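Local coordinates for sulfate adenylyltransferase (Allochromatium vinosum, PDB 4DNX), which catalyses the transfer of the adenylyl group of ATP to sulfate, giving adenosine 5'-phosphosulfate and diphosphate, at residues I183-A197 / F283-G295. Numbering follows the deposited sequence. Where two conformers were deposited one is given.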
loop_
_atom_site.group_PDB
_atom_site.type_symbol
_atom_site.label_atom_id
_atom_site.label_comp_id
_atom_site.label_asym_id
_atom_site.label_seq_id
_atom_site.Cartn_x
_atom_site.Cartn_y
_atom_site.Cartn_z
ATOM N N ILE A 183 -8.225 3.850 -0.368
ATOM C CA ILE A 183 -8.974 4.189 0.888
ATOM C C ILE A 183 -10.480 4.011 0.631
ATOM O O ILE A 183 -11.196 3.370 1.457
ATOM C CB ILE A 183 -8.632 5.586 1.344
ATOM C CG1 ILE A 183 -7.198 5.588 1.877
ATOM C CG2 ILE A 183 -9.576 6.051 2.407
ATOM C CD1 ILE A 183 -6.638 6.998 2.264
ATOM N N ARG A 184 -10.983 4.522 -0.522
ATOM C CA ARG A 184 -12.410 4.325 -0.889
ATOM C C ARG A 184 -12.793 2.823 -0.963
ATOM O O ARG A 184 -13.850 2.422 -0.444
ATOM C CB ARG A 184 -12.707 5.097 -2.232
ATOM C CG ARG A 184 -14.143 5.206 -2.759
ATOM C CD ARG A 184 -14.123 6.294 -3.888
ATOM N NE ARG A 184 -14.346 7.678 -3.384
ATOM C CZ ARG A 184 -15.563 8.195 -3.202
ATOM N NH1 ARG A 184 -16.674 7.450 -3.425
ATOM N NH2 ARG A 184 -15.711 9.425 -2.727
ATOM N N HIS A 185 -11.938 1.985 -1.563
ATOM C CA HIS A 185 -12.214 0.535 -1.655
ATOM C C HIS A 185 -12.319 -0.084 -0.271
ATOM O O HIS A 185 -13.261 -0.848 -0.018
ATOM C CB HIS A 185 -11.077 -0.163 -2.407
ATOM C CG HIS A 185 -11.097 0.066 -3.885
ATOM N ND1 HIS A 185 -9.941 0.088 -4.650
ATOM C CD2 HIS A 185 -12.111 0.327 -4.735
ATOM C CE1 HIS A 185 -10.259 0.320 -5.910
ATOM N NE2 HIS A 185 -11.565 0.451 -5.994
ATOM N N GLU A 186 -11.342 0.241 0.587
ATOM C CA GLU A 186 -11.300 -0.297 1.953
ATOM C C GLU A 186 -12.477 0.155 2.828
ATOM O O GLU A 186 -13.026 -0.665 3.573
ATOM C CB GLU A 186 -9.976 0.020 2.630
ATOM C CG GLU A 186 -9.894 -0.418 4.089
ATOM C CD GLU A 186 -8.467 -0.632 4.579
ATOM O OE1 GLU A 186 -8.337 -1.185 5.692
ATOM O OE2 GLU A 186 -7.485 -0.257 3.858
ATOM N N ILE A 187 -12.867 1.431 2.744
ATOM C CA ILE A 187 -14.090 1.900 3.464
ATOM C C ILE A 187 -15.279 1.060 3.014
ATOM O O ILE A 187 -16.121 0.607 3.828
ATOM C CB ILE A 187 -14.363 3.401 3.206
ATOM C CG1 ILE A 187 -13.329 4.237 3.974
ATOM C CG2 ILE A 187 -15.807 3.763 3.609
ATOM C CD1 ILE A 187 -13.292 5.733 3.580
ATOM N N GLN A 188 -15.330 0.805 1.712
ATOM C CA GLN A 188 -16.470 0.137 1.115
ATOM C C GLN A 188 -16.608 -1.234 1.672
ATOM O O GLN A 188 -17.703 -1.661 2.122
ATOM C CB GLN A 188 -16.252 0.019 -0.386
ATOM C CG GLN A 188 -16.932 1.070 -1.113
ATOM C CD GLN A 188 -18.233 0.591 -1.671
ATOM O OE1 GLN A 188 -18.925 -0.229 -1.051
ATOM N NE2 GLN A 188 -18.579 1.089 -2.855
ATOM N N GLU A 189 -15.504 -1.944 1.678
ATOM C CA GLU A 189 -15.602 -3.320 2.028
ATOM C C GLU A 189 -15.804 -3.508 3.527
ATOM O O GLU A 189 -16.556 -4.414 3.926
ATOM C CB GLU A 189 -14.412 -4.113 1.497
ATOM C CG GLU A 189 -14.721 -5.613 1.401
ATOM C CD GLU A 189 -14.780 -6.229 2.784
ATOM O OE1 GLU A 189 -13.998 -5.704 3.629
ATOM O OE2 GLU A 189 -15.592 -7.151 3.061
ATOM N N ARG A 190 -15.201 -2.622 4.334
ATOM C CA ARG A 190 -15.305 -2.722 5.804
ATOM C C ARG A 190 -16.743 -2.430 6.255
ATOM O O ARG A 190 -17.117 -2.648 7.425
ATOM C CB ARG A 190 -14.312 -1.761 6.456
ATOM C CG ARG A 190 -12.834 -2.213 6.459
ATOM C CD ARG A 190 -12.216 -1.313 7.455
ATOM N NE ARG A 190 -10.779 -1.260 7.540
ATOM C CZ ARG A 190 -10.163 -1.102 8.691
ATOM N NH1 ARG A 190 -10.870 -1.070 9.849
ATOM N NH2 ARG A 190 -8.851 -1.070 8.709
ATOM N N GLY A 191 -17.555 -1.939 5.332
ATOM C CA GLY A 191 -18.996 -1.691 5.584
ATOM C C GLY A 191 -19.380 -0.355 6.206
ATOM O O GLY A 191 -20.539 -0.155 6.617
ATOM N N TRP A 192 -18.407 0.553 6.321
ATOM C CA TRP A 192 -18.641 1.848 6.972
ATOM C C TRP A 192 -19.519 2.755 6.102
ATOM O O TRP A 192 -19.229 2.908 4.885
ATOM C CB TRP A 192 -17.309 2.554 7.223
ATOM C CG TRP A 192 -16.411 1.862 8.211
ATOM C CD1 TRP A 192 -16.685 0.743 8.988
ATOM C CD2 TRP A 192 -15.094 2.276 8.545
ATOM N NE1 TRP A 192 -15.580 0.438 9.767
ATOM C CE2 TRP A 192 -14.603 1.377 9.537
ATOM C CE3 TRP A 192 -14.260 3.329 8.094
ATOM C CZ2 TRP A 192 -13.306 1.501 10.094
ATOM C CZ3 TRP A 192 -12.955 3.451 8.666
ATOM C CH2 TRP A 192 -12.510 2.554 9.642
ATOM N N GLN A 193 -20.562 3.340 6.721
ATOM C CA GLN A 193 -21.510 4.264 6.059
ATOM C C GLN A 193 -21.235 5.740 6.357
ATOM O O GLN A 193 -21.451 6.603 5.510
ATOM C CB GLN A 193 -22.943 3.984 6.528
ATOM C CG GLN A 193 -23.391 2.546 6.463
ATOM C CD GLN A 193 -23.808 2.154 5.077
ATOM O OE1 GLN A 193 -23.169 2.526 4.088
ATOM N NE2 GLN A 193 -24.880 1.390 4.989
ATOM N N LYS A 194 -20.768 6.020 7.579
ATOM C CA LYS A 194 -20.335 7.363 7.947
ATOM C C LYS A 194 -18.913 7.221 8.458
ATOM O O LYS A 194 -18.585 6.290 9.219
ATOM C CB LYS A 194 -21.264 7.986 8.989
ATOM C CG LYS A 194 -22.605 8.383 8.357
ATOM C CD LYS A 194 -23.570 8.889 9.398
ATOM C CE LYS A 194 -24.837 9.423 8.715
ATOM N NZ LYS A 194 -25.959 9.605 9.685
ATOM N N ILE A 195 -18.045 8.109 7.994
ATOM C CA ILE A 195 -16.599 7.960 8.245
ATOM C C ILE A 195 -16.009 9.328 8.583
ATOM O O ILE A 195 -16.147 10.272 7.781
ATOM C CB ILE A 195 -15.856 7.412 6.954
ATOM C CG1 ILE A 195 -16.505 6.086 6.474
ATOM C CG2 ILE A 195 -14.367 7.237 7.227
ATOM C CD1 ILE A 195 -17.627 6.288 5.464
ATOM N N VAL A 196 -15.382 9.456 9.767
ATOM C CA VAL A 196 -14.698 10.715 10.153
ATOM C C VAL A 196 -13.244 10.660 9.695
ATOM O O VAL A 196 -12.614 9.614 9.817
ATOM C CB VAL A 196 -14.717 10.837 11.693
ATOM C CG1 VAL A 196 -13.822 12.015 12.180
ATOM C CG2 VAL A 196 -16.162 10.970 12.209
ATOM N N ALA A 197 -12.685 11.753 9.153
ATOM C CA ALA A 197 -11.250 11.765 8.818
ATOM C C ALA A 197 -10.541 12.708 9.795
ATOM O O ALA A 197 -11.113 13.789 10.160
ATOM C CB ALA A 197 -11.062 12.286 7.354
ATOM N N PHE A 283 -10.046 16.749 -0.771
ATOM C CA PHE A 283 -9.443 15.434 -0.996
ATOM C C PHE A 283 -9.918 14.337 -0.040
ATOM O O PHE A 283 -9.907 13.146 -0.398
ATOM C CB PHE A 283 -7.918 15.461 -1.236
ATOM C CG PHE A 283 -7.049 15.847 -0.064
ATOM C CD1 PHE A 283 -6.699 14.912 0.911
ATOM C CD2 PHE A 283 -6.411 17.096 -0.082
ATOM C CE1 PHE A 283 -5.779 15.280 1.965
ATOM C CE2 PHE A 283 -5.510 17.491 0.936
ATOM C CZ PHE A 283 -5.175 16.573 1.957
ATOM N N ARG A 284 -10.415 14.767 1.122
ATOM C CA ARG A 284 -10.990 13.803 2.056
ATOM C C ARG A 284 -12.326 13.302 1.540
ATOM O O ARG A 284 -12.710 12.146 1.793
ATOM C CB ARG A 284 -11.110 14.399 3.469
ATOM C CG ARG A 284 -9.935 14.057 4.391
ATOM C CD ARG A 284 -8.707 14.587 3.885
ATOM N NE ARG A 284 -7.433 14.307 4.606
ATOM C CZ ARG A 284 -6.640 15.191 5.225
ATOM N NH1 ARG A 284 -7.016 16.449 5.447
ATOM N NH2 ARG A 284 -5.422 14.811 5.630
ATOM N N GLN A 285 -13.078 14.148 0.853
ATOM C CA GLN A 285 -14.331 13.660 0.231
ATOM C C GLN A 285 -13.961 12.665 -0.854
ATOM O O GLN A 285 -14.604 11.596 -0.973
ATOM C CB GLN A 285 -15.179 14.811 -0.330
ATOM C CG GLN A 285 -16.511 14.297 -0.938
ATOM C CD GLN A 285 -17.440 15.409 -1.401
ATOM O OE1 GLN A 285 -17.568 16.454 -0.749
ATOM N NE2 GLN A 285 -18.153 15.158 -2.507
ATOM N N ASN A 286 -12.935 12.998 -1.651
ATOM C CA ASN A 286 -12.502 12.035 -2.692
ATOM C C ASN A 286 -12.105 10.634 -2.172
ATOM O O ASN A 286 -12.407 9.638 -2.800
ATOM C CB ASN A 286 -11.385 12.633 -3.570
ATOM C CG ASN A 286 -11.945 13.486 -4.678
ATOM O OD1 ASN A 286 -13.111 13.339 -5.052
ATOM N ND2 ASN A 286 -11.109 14.348 -5.247
ATOM N N MET A 287 -11.472 10.583 -1.005
ATOM C CA MET A 287 -11.075 9.317 -0.402
ATOM C C MET A 287 -12.267 8.579 0.272
ATOM O O MET A 287 -12.137 7.385 0.548
ATOM C CB MET A 287 -9.867 9.517 0.519
ATOM C CG MET A 287 -10.269 9.833 1.918
ATOM S SD MET A 287 -8.778 10.261 2.872
ATOM C CE MET A 287 -9.541 10.353 4.521
ATOM N N GLY A 288 -13.448 9.240 0.419
ATOM C CA GLY A 288 -14.644 8.555 0.900
ATOM C C GLY A 288 -15.109 8.947 2.304
ATOM O O GLY A 288 -16.073 8.360 2.825
ATOM N N ALA A 289 -14.424 9.913 2.918
ATOM C CA ALA A 289 -14.849 10.378 4.248
ATOM C C ALA A 289 -16.107 11.224 4.120
ATOM O O ALA A 289 -16.259 11.985 3.138
ATOM C CB ALA A 289 -13.743 11.173 4.938
ATOM N N THR A 290 -16.994 11.101 5.110
ATOM C CA THR A 290 -18.225 11.869 5.143
ATOM C C THR A 290 -18.125 13.096 6.055
ATOM O O THR A 290 -18.961 14.017 5.949
ATOM C CB THR A 290 -19.451 10.992 5.567
ATOM O OG1 THR A 290 -19.210 10.423 6.853
ATOM C CG2 THR A 290 -19.736 9.866 4.590
ATOM N N HIS A 291 -17.153 13.080 6.974
ATOM C CA HIS A 291 -16.952 14.126 7.977
ATOM C C HIS A 291 -15.452 14.381 8.122
ATOM O O HIS A 291 -14.659 13.451 8.024
ATOM C CB HIS A 291 -17.556 13.675 9.311
ATOM C CG HIS A 291 -19.044 13.567 9.262
ATOM N ND1 HIS A 291 -19.699 12.458 8.751
ATOM C CD2 HIS A 291 -20.012 14.444 9.613
ATOM C CE1 HIS A 291 -21.001 12.657 8.794
ATOM N NE2 HIS A 291 -21.219 13.853 9.314
ATOM N N PHE A 292 -15.063 15.615 8.389
ATOM C CA PHE A 292 -13.675 15.980 8.526
ATOM C C PHE A 292 -13.521 16.878 9.739
ATOM O O PHE A 292 -14.267 17.849 9.877
ATOM C CB PHE A 292 -13.203 16.745 7.265
ATOM C CG PHE A 292 -11.791 17.272 7.365
ATOM C CD1 PHE A 292 -10.759 16.473 7.825
ATOM C CD2 PHE A 292 -11.499 18.563 6.921
ATOM C CE1 PHE A 292 -9.419 16.961 7.903
ATOM C CE2 PHE A 292 -10.205 19.057 6.992
ATOM C CZ PHE A 292 -9.162 18.265 7.474
ATOM N N ILE A 293 -12.592 16.538 10.627
ATOM C CA ILE A 293 -12.405 17.307 11.874
ATOM C C ILE A 293 -11.489 18.514 11.581
ATOM O O ILE A 293 -10.348 18.350 11.096
ATOM C CB ILE A 293 -11.719 16.451 12.939
ATOM C CG1 ILE A 293 -12.652 15.340 13.410
ATOM C CG2 ILE A 293 -11.273 17.300 14.187
ATOM C CD1 ILE A 293 -11.975 14.318 14.341
ATOM N N ILE A 294 -11.969 19.695 11.949
ATOM C CA ILE A 294 -11.189 20.953 11.843
ATOM C C ILE A 294 -11.276 21.620 13.215
ATOM O O ILE A 294 -12.347 21.980 13.665
ATOM C CB ILE A 294 -11.801 21.899 10.767
ATOM C CG1 ILE A 294 -11.753 21.207 9.397
ATOM C CG2 ILE A 294 -11.100 23.348 10.753
ATOM C CD1 ILE A 294 -12.095 22.086 8.210
ATOM N N GLY A 295 -10.132 21.757 13.860
ATOM C CA GLY A 295 -10.019 22.444 15.155
ATOM C C GLY A 295 -9.533 23.885 15.059
ATOM O O GLY A 295 -9.620 24.509 14.004
#
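Ile195 O takes two backbone N-H groups, from Thr290 N (2.9 Å, in the carbonyl plane) and from His291 N, beside the parallel pairing of Val196 with His291. Thr290 adds a side-chain link: OG1 sits between the backbone N and the carbonyl carbon (chi1 58°), where it accepts the N-H of Ile195 (OG1 to N 2.8 Å) and also shares a hydrogen bond with His291 ND1. Ala197 N to His291 O and Ile293 N to Ala197 O continue the ladder of parallel backbone bonds. On one face Val196 CG1 meets Ile293 CD1; on the other Ala197 CB packs against Met287 CE and Ala289 CB. Arg184, bent at chi3 (-89°), reaches the last turn of helix 274-287: NE gives a straight bond to Asn286 O (2.8 Å) lying in the guanidinium plane, and NH2 adds a weak one to Gln285 O. An alanine here is likely to leave both oxygens without these donors and the end of helix 274-287 without this tie to helix 180-190. Met287 crosses Ile183, CG to CG2 at 3.9 Å. In the Rossmann-like five-stranded parallel sheet, strand 195-200 is the middle one, between 223-230 and 291-294, and 326-329 lies beyond 291-294; helix 206-219 packs over Val196 and Ile293.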